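Side-chain contacts in GTPase HflX (Sulfolobus solfataricus P2, PDB 2QTF), which hydrolyses GTP and associates with the 50S ribosomal subunit, possibly acting in protein synthesis or ribosome biogenesis: residues 89-94 with 109-114; 235-240 with 246-251. All coordinates share one frame; numbering follows the deposited sequence.

Contact 1: 89-94 with 109-114; sequences LLLEIF and LARLKY. With CD (cadmium ion), chain B.
E92 and R111 meet at their side-chain ends because one chain bends and the other stays straight. E92 sets CG anti to its backbone N (chi1 -175°) and then kinks at CG (chi2 81°), which turns the carboxylate toward helix 101-121; R111 runs extended from CG to NE and carries its guanidinium across to helix 86-97. There E92 OE1 lies 3.0 Å from R111 NH2, approaching at the edge of the guanidinium and near its plane. The two planar groups are turned 39° against each other, so they do not form a flat, two-pronged pairing. The same carboxylate grips a cadmium ion with both oxygens, OE1 of E92 at 2.4 Å and OE2 of E92 at 2.2 Å, and two waters also bind it. OE1 therefore faces two cationic partners and OE2 serves the metal.

Next to these polar groups the packing is apolar. L91 points at the other helix and divides its methyls between two neighbours: CD2 of L91 rests on CB of A110 at 3.8 Å, while CD1 of L91 lies 3.9 Å from CG of R111. The L91 and R111 side chains run antiparallel to one another, L91 lying alongside the aliphatic part of the arginine. The helices run nearly antiparallel, with local axes 10.8 Å apart, and join the N-terminal to the middle region of HflX. L112, on helix 101-121, packs on helix 145-164.

Cadmium is not the magnesium cofactor of this GTPase and probably entered during crystallisation; together with R111 it is likely to draw charge from the E92 carboxylate and stabilise its ionised form.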
loop_
_atom_site.group_PDB
_atom_site.type_symbol
_atom_site.label_atom_id
_atom_site.label_comp_id
_atom_site.label_asym_id
_atom_site.label_seq_id
_atom_site.Cartn_x
_atom_site.Cartn_y
_atom_site.Cartn_z
ATOM N N LEU A 89 4.968 -6.585 -7.580
ATOM C CA LEU A 89 4.920 -6.294 -6.150
ATOM C C LEU A 89 3.723 -5.405 -5.833
ATOM O O LEU A 89 2.990 -5.592 -4.832
ATOM C CB LEU A 89 6.268 -5.644 -5.650
ATOM C CG LEU A 89 6.252 -5.047 -4.195
ATOM C CD1 LEU A 89 6.179 -6.162 -3.198
ATOM C CD2 LEU A 89 7.462 -4.085 -3.804
ATOM N N LEU A 90 3.562 -4.328 -6.594
ATOM C CA LEU A 90 2.437 -3.399 -6.239
ATOM C C LEU A 90 1.125 -4.117 -6.525
ATOM O O LEU A 90 0.151 -3.883 -5.786
ATOM C CB LEU A 90 2.467 -2.095 -7.110
ATOM C CG LEU A 90 3.705 -1.247 -6.838
ATOM C CD1 LEU A 90 3.962 -0.041 -7.829
ATOM C CD2 LEU A 90 3.762 -0.778 -5.435
ATOM N N LEU A 91 1.053 -4.948 -7.593
ATOM C CA LEU A 91 -0.195 -5.692 -7.832
ATOM C C LEU A 91 -0.492 -6.667 -6.645
ATOM O O LEU A 91 -1.658 -6.865 -6.249
ATOM C CB LEU A 91 -0.195 -6.478 -9.203
ATOM C CG LEU A 91 -0.318 -5.484 -10.407
ATOM C CD1 LEU A 91 0.084 -6.270 -11.651
ATOM C CD2 LEU A 91 -1.802 -4.960 -10.384
ATOM N N GLU A 92 0.570 -7.285 -6.094
ATOM C CA GLU A 92 0.388 -8.086 -4.817
ATOM C C GLU A 92 -0.202 -7.274 -3.639
ATOM O O GLU A 92 -1.147 -7.743 -2.993
ATOM C CB GLU A 92 1.751 -8.775 -4.425
ATOM C CG GLU A 92 1.562 -9.693 -3.185
ATOM C CD GLU A 92 0.966 -11.058 -3.658
ATOM O OE1 GLU A 92 0.964 -11.252 -4.935
ATOM O OE2 GLU A 92 0.589 -11.946 -2.810
ATOM N N ILE A 93 0.319 -6.046 -3.398
ATOM C CA ILE A 93 -0.217 -5.119 -2.364
ATOM C C ILE A 93 -1.705 -4.891 -2.631
ATOM O O ILE A 93 -2.553 -5.011 -1.748
ATOM C CB ILE A 93 0.556 -3.764 -2.395
ATOM C CG1 ILE A 93 2.009 -4.026 -1.998
ATOM C CG2 ILE A 93 -0.184 -2.700 -1.526
ATOM C CD1 ILE A 93 2.903 -2.814 -2.196
ATOM N N PHE A 94 -2.020 -4.665 -3.877
ATOM C CA PHE A 94 -3.450 -4.362 -4.232
ATOM C C PHE A 94 -4.320 -5.582 -3.952
ATOM O O PHE A 94 -5.393 -5.450 -3.343
ATOM C CB PHE A 94 -3.612 -3.876 -5.683
ATOM C CG PHE A 94 -2.745 -2.647 -6.082
ATOM C CD1 PHE A 94 -2.214 -1.787 -5.152
ATOM C CD2 PHE A 94 -2.650 -2.329 -7.457
ATOM C CE1 PHE A 94 -1.402 -0.714 -5.546
ATOM C CE2 PHE A 94 -1.851 -1.190 -7.906
ATOM C CZ PHE A 94 -1.235 -0.400 -6.951
ATOM N N LEU A 109 -6.687 -8.631 -14.445
ATOM C CA LEU A 109 -6.513 -8.041 -15.832
ATOM C C LEU A 109 -5.074 -7.497 -15.992
ATOM O O LEU A 109 -4.366 -7.831 -16.939
ATOM C CB LEU A 109 -7.551 -6.899 -16.037
ATOM C CG LEU A 109 -7.392 -6.223 -17.459
ATOM C CD1 LEU A 109 -7.570 -7.287 -18.638
ATOM C CD2 LEU A 109 -8.411 -5.085 -17.565
ATOM N N ALA A 110 -4.612 -6.695 -15.036
ATOM C CA ALA A 110 -3.237 -6.170 -15.088
ATOM C C ALA A 110 -2.169 -7.267 -15.022
ATOM O O ALA A 110 -1.106 -7.186 -15.694
ATOM C CB ALA A 110 -3.010 -5.106 -13.987
ATOM N N ARG A 111 -2.371 -8.267 -14.140
ATOM C CA ARG A 111 -1.406 -9.423 -14.109
ATOM C C ARG A 111 -1.363 -10.173 -15.475
ATOM O O ARG A 111 -0.299 -10.567 -15.947
ATOM C CB ARG A 111 -1.836 -10.369 -12.977
ATOM C CG ARG A 111 -1.505 -9.812 -11.587
ATOM C CD ARG A 111 -2.111 -10.767 -10.448
ATOM N NE ARG A 111 -1.484 -10.440 -9.175
ATOM C CZ ARG A 111 -1.918 -10.918 -8.010
ATOM N NH1 ARG A 111 -3.058 -11.631 -7.966
ATOM N NH2 ARG A 111 -1.167 -10.765 -6.967
ATOM N N LEU A 112 -2.513 -10.496 -16.046
ATOM C CA LEU A 112 -2.579 -11.151 -17.367
ATOM C C LEU A 112 -1.899 -10.361 -18.432
ATOM O O LEU A 112 -1.141 -10.932 -19.263
ATOM C CB LEU A 112 -4.042 -11.385 -17.786
ATOM C CG LEU A 112 -4.750 -12.437 -16.898
ATOM C CD1 LEU A 112 -6.212 -12.533 -17.232
ATOM C CD2 LEU A 112 -4.046 -13.852 -16.982
ATOM N N LYS A 113 -2.185 -9.069 -18.481
ATOM C CA LYS A 113 -1.546 -8.188 -19.519
ATOM C C LYS A 113 -0.035 -8.170 -19.312
ATOM O O LYS A 113 0.721 -8.185 -20.299
ATOM C CB LYS A 113 -2.101 -6.752 -19.411
ATOM C CG LYS A 113 -3.528 -6.730 -20.068
ATOM C CD LYS A 113 -4.029 -5.297 -20.139
ATOM C CE LYS A 113 -5.156 -5.205 -21.210
ATOM N NZ LYS A 113 -5.411 -3.757 -21.602
ATOM N N TYR A 114 0.410 -8.191 -18.060
ATOM C CA TYR A 114 1.865 -8.203 -17.804
ATOM C C TYR A 114 2.554 -9.480 -18.210
ATOM O O TYR A 114 3.764 -9.491 -18.537
ATOM C CB TYR A 114 2.141 -7.907 -16.302
ATOM C CG TYR A 114 3.468 -7.224 -16.017
ATOM C CD1 TYR A 114 3.775 -5.975 -16.580
ATOM C CD2 TYR A 114 4.423 -7.846 -15.248
ATOM C CE1 TYR A 114 4.996 -5.380 -16.339
ATOM C CE2 TYR A 114 5.602 -7.270 -14.974
ATOM C CZ TYR A 114 5.886 -6.015 -15.577
ATOM O OH TYR A 114 7.049 -5.376 -15.256
HETATM CD CD CD B . 0.260 -13.510 -4.361
HETATM O O HOH W 1 1.280 -13.625 -6.616
HETATM O O HOH W 2 2.738 -14.026 -3.728
#

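Contact 2: 235-240 with 246-251; sequences GFIRGI and DAFFVT. With ACT (acetate ion), chain H.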
loop_
_atom_site.group_PDB
_atom_site.type_symbol
_atom_site.label_atom_id
_atom_site.label_comp_id
_atom_site.label_asym_id
_atom_site.label_seq_id
_atom_site.Cartn_x
_atom_site.Cartn_y
_atom_site.Cartn_z
ATOM N N GLY A 235 -2.579 2.068 0.748
ATOM C CA GLY A 235 -2.012 3.409 0.859
ATOM C C GLY A 235 -2.070 4.184 -0.446
ATOM O O GLY A 235 -2.337 3.568 -1.506
ATOM N N PHE A 236 -1.853 5.515 -0.384
ATOM C CA PHE A 236 -1.546 6.344 -1.554
ATOM C C PHE A 236 -0.084 5.960 -1.896
ATOM O O PHE A 236 0.792 5.924 -1.028
ATOM C CB PHE A 236 -1.580 7.826 -1.164
ATOM C CG PHE A 236 -2.870 8.255 -0.534
ATOM C CD1 PHE A 236 -4.073 7.816 -1.023
ATOM C CD2 PHE A 236 -2.853 9.132 0.551
ATOM C CE1 PHE A 236 -5.358 8.289 -0.477
ATOM C CE2 PHE A 236 -4.077 9.529 1.174
ATOM C CZ PHE A 236 -5.329 9.114 0.632
ATOM N N ILE A 237 0.143 5.600 -3.160
ATOM C CA ILE A 237 1.427 5.023 -3.565
ATOM C C ILE A 237 2.072 6.124 -4.455
ATOM O O ILE A 237 1.384 6.746 -5.256
ATOM C CB ILE A 237 1.235 3.736 -4.477
ATOM C CG1 ILE A 237 0.416 2.532 -3.832
ATOM C CG2 ILE A 237 2.595 3.210 -4.960
ATOM C CD1 ILE A 237 1.066 1.890 -2.736
ATOM N N ARG A 238 3.359 6.334 -4.300
ATOM C CA ARG A 238 4.069 7.340 -5.091
ATOM C C ARG A 238 4.546 6.730 -6.412
ATOM O O ARG A 238 4.904 5.574 -6.438
ATOM C CB ARG A 238 5.262 7.877 -4.290
ATOM C CG ARG A 238 4.791 8.602 -2.936
ATOM C CD ARG A 238 5.972 8.921 -2.046
ATOM N NE ARG A 238 5.545 9.756 -0.898
ATOM C CZ ARG A 238 5.360 9.234 0.322
ATOM N NH1 ARG A 238 5.475 7.899 0.472
ATOM N NH2 ARG A 238 5.036 10.009 1.357
ATOM N N GLY A 239 4.473 7.438 -7.529
ATOM C CA GLY A 239 5.147 6.816 -8.717
ATOM C C GLY A 239 4.435 5.569 -9.237
ATOM O O GLY A 239 5.095 4.576 -9.597
ATOM N N ILE A 240 3.114 5.578 -9.324
ATOM C CA ILE A 240 2.462 4.282 -9.726
ATOM C C ILE A 240 2.724 4.064 -11.248
ATOM O O ILE A 240 2.441 4.968 -12.038
ATOM C CB ILE A 240 1.009 4.365 -9.494
ATOM C CG1 ILE A 240 0.816 4.559 -7.972
ATOM C CG2 ILE A 240 0.277 3.001 -9.881
ATOM C CD1 ILE A 240 -0.622 4.969 -7.609
ATOM N N ASP A 246 -5.184 1.802 -13.134
ATOM C CA ASP A 246 -6.569 1.505 -12.857
ATOM C C ASP A 246 -6.792 0.498 -11.715
ATOM O O ASP A 246 -7.753 0.642 -10.960
ATOM C CB ASP A 246 -7.335 0.837 -13.990
ATOM C CG ASP A 246 -7.628 1.816 -15.188
ATOM O OD1 ASP A 246 -7.534 3.044 -15.051
ATOM O OD2 ASP A 246 -7.932 1.259 -16.223
ATOM N N ALA A 247 -5.975 -0.564 -11.674
ATOM C CA ALA A 247 -6.097 -1.447 -10.534
ATOM C C ALA A 247 -5.913 -0.673 -9.225
ATOM O O ALA A 247 -6.585 -1.000 -8.222
ATOM C CB ALA A 247 -5.085 -2.577 -10.637
ATOM N N PHE A 248 -4.973 0.288 -9.197
ATOM C CA PHE A 248 -4.706 1.057 -7.949
ATOM C C PHE A 248 -5.934 1.841 -7.554
ATOM O O PHE A 248 -6.471 1.726 -6.429
ATOM C CB PHE A 248 -3.491 2.051 -8.133
ATOM C CG PHE A 248 -3.368 2.997 -7.013
ATOM C CD1 PHE A 248 -3.085 2.553 -5.701
ATOM C CD2 PHE A 248 -3.601 4.396 -7.246
ATOM C CE1 PHE A 248 -3.048 3.467 -4.593
ATOM C CE2 PHE A 248 -3.554 5.308 -6.172
ATOM C CZ PHE A 248 -3.227 4.838 -4.846
ATOM N N PHE A 249 -6.401 2.687 -8.484
ATOM C CA PHE A 249 -7.571 3.512 -8.156
ATOM C C PHE A 249 -8.817 2.748 -7.782
ATOM O O PHE A 249 -9.575 3.110 -6.862
ATOM C CB PHE A 249 -7.838 4.559 -9.261
ATOM C CG PHE A 249 -6.959 5.703 -9.133
ATOM C CD1 PHE A 249 -7.082 6.544 -8.026
ATOM C CD2 PHE A 249 -5.907 5.917 -10.046
ATOM C CE1 PHE A 249 -6.211 7.618 -7.816
ATOM C CE2 PHE A 249 -5.026 6.993 -9.860
ATOM C CZ PHE A 249 -5.180 7.867 -8.741
ATOM N N VAL A 250 -9.077 1.696 -8.463
ATOM C CA VAL A 250 -10.266 0.921 -8.119
ATOM C C VAL A 250 -10.154 0.278 -6.738
ATOM O O VAL A 250 -11.096 0.218 -5.941
ATOM C CB VAL A 250 -10.530 -0.170 -9.208
ATOM C CG1 VAL A 250 -11.751 -0.940 -8.874
ATOM C CG2 VAL A 250 -10.821 0.479 -10.595
ATOM N N THR A 251 -8.996 -0.276 -6.433
ATOM C CA THR A 251 -8.745 -0.786 -5.069
ATOM C C THR A 251 -8.867 0.355 -4.011
ATOM O O THR A 251 -9.436 0.142 -2.944
ATOM C CB THR A 251 -7.281 -1.408 -4.988
ATOM O OG1 THR A 251 -7.213 -2.447 -5.940
ATOM C CG2 THR A 251 -6.947 -2.016 -3.546
HETATM C C ACT H . 0.733 0.878 1.299
HETATM O O ACT H . -0.478 0.405 1.479
HETATM O OXT ACT H . 0.994 2.140 1.423
HETATM C CH3 ACT H . 1.837 -0.105 0.887
#
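F248 receives the apolar contacts of the 235-240 loop. With CG anti to the backbone N (chi1 169°), its ring leaves helix 245-253 toward the loop. I237 lies alongside it, pointing the other way, with CG1 of I237 coming within 3.7 Å of CE1 of F248. I240 comes in roughly perpendicular to the F248 side chain and lays CD1 over one ring face, a CH-pi placement whose modelled spacing is too short to be taken literally. Within the helix, CD2 of F248 stands over the centre of the F249 ring.

The ring edge meets backbone instead. The G235 carbonyl oxygen lies in the ring plane, 3.2 Å from CE1 of F248, and CA of F236 is 4.0 Å from CZ of F248. That oxygen is buried without a polar partner in the model, so the aromatic C-H edge is what it faces. With an alanine in place of F248, I237 and I240 would probably lose their common aromatic surface and the loop would be less firmly held against the helix.

The hydrogen bonds are made within the helix and from the loop to a bound ion. The hydroxyl of T251 donates to the A247 carbonyl, OG1 of T251 to O of A247 at 2.8 Å, while T251 N reaches that oxygen from the opposite face of its plane. The G235 amide donates to an acetate, G235 N to acetate O at 2.8 Å (147° at the hydrogen); K192 and T188 also bind this ion. G235 ends the DxxG motif of GTPases, and is predicted to bind GTP, so the acetate probably occupies part of the phosphate site.

The loop follows strand 226-232 and leads into helix 245-253; F236 packs on helix 271-288, I237 reaches F94 on helix 86-97, and T251 touches helix 101-121.

Contact 1 closes before contact 2 opens along the chain, yet their centres lie only 11 Å apart. Helix 86-97 joins them: F94, two residues on from E92, brings CZ to 3.5 Å from CB of F248, and CD2 of L91 lies 4.1 Å from CB of A247. Helix 245-253 thus packs against both helices of contact 1, where the N-terminal and middle regions meet the G domain. Contact 2 also carries the loop after strand 226-232, an edge-neighbouring strand of the six-stranded sheet. Through I237 on F94, the packing sets this loop, which holds a predicted GTP-binding glycine, directly against helix 86-97 of the N-terminal region.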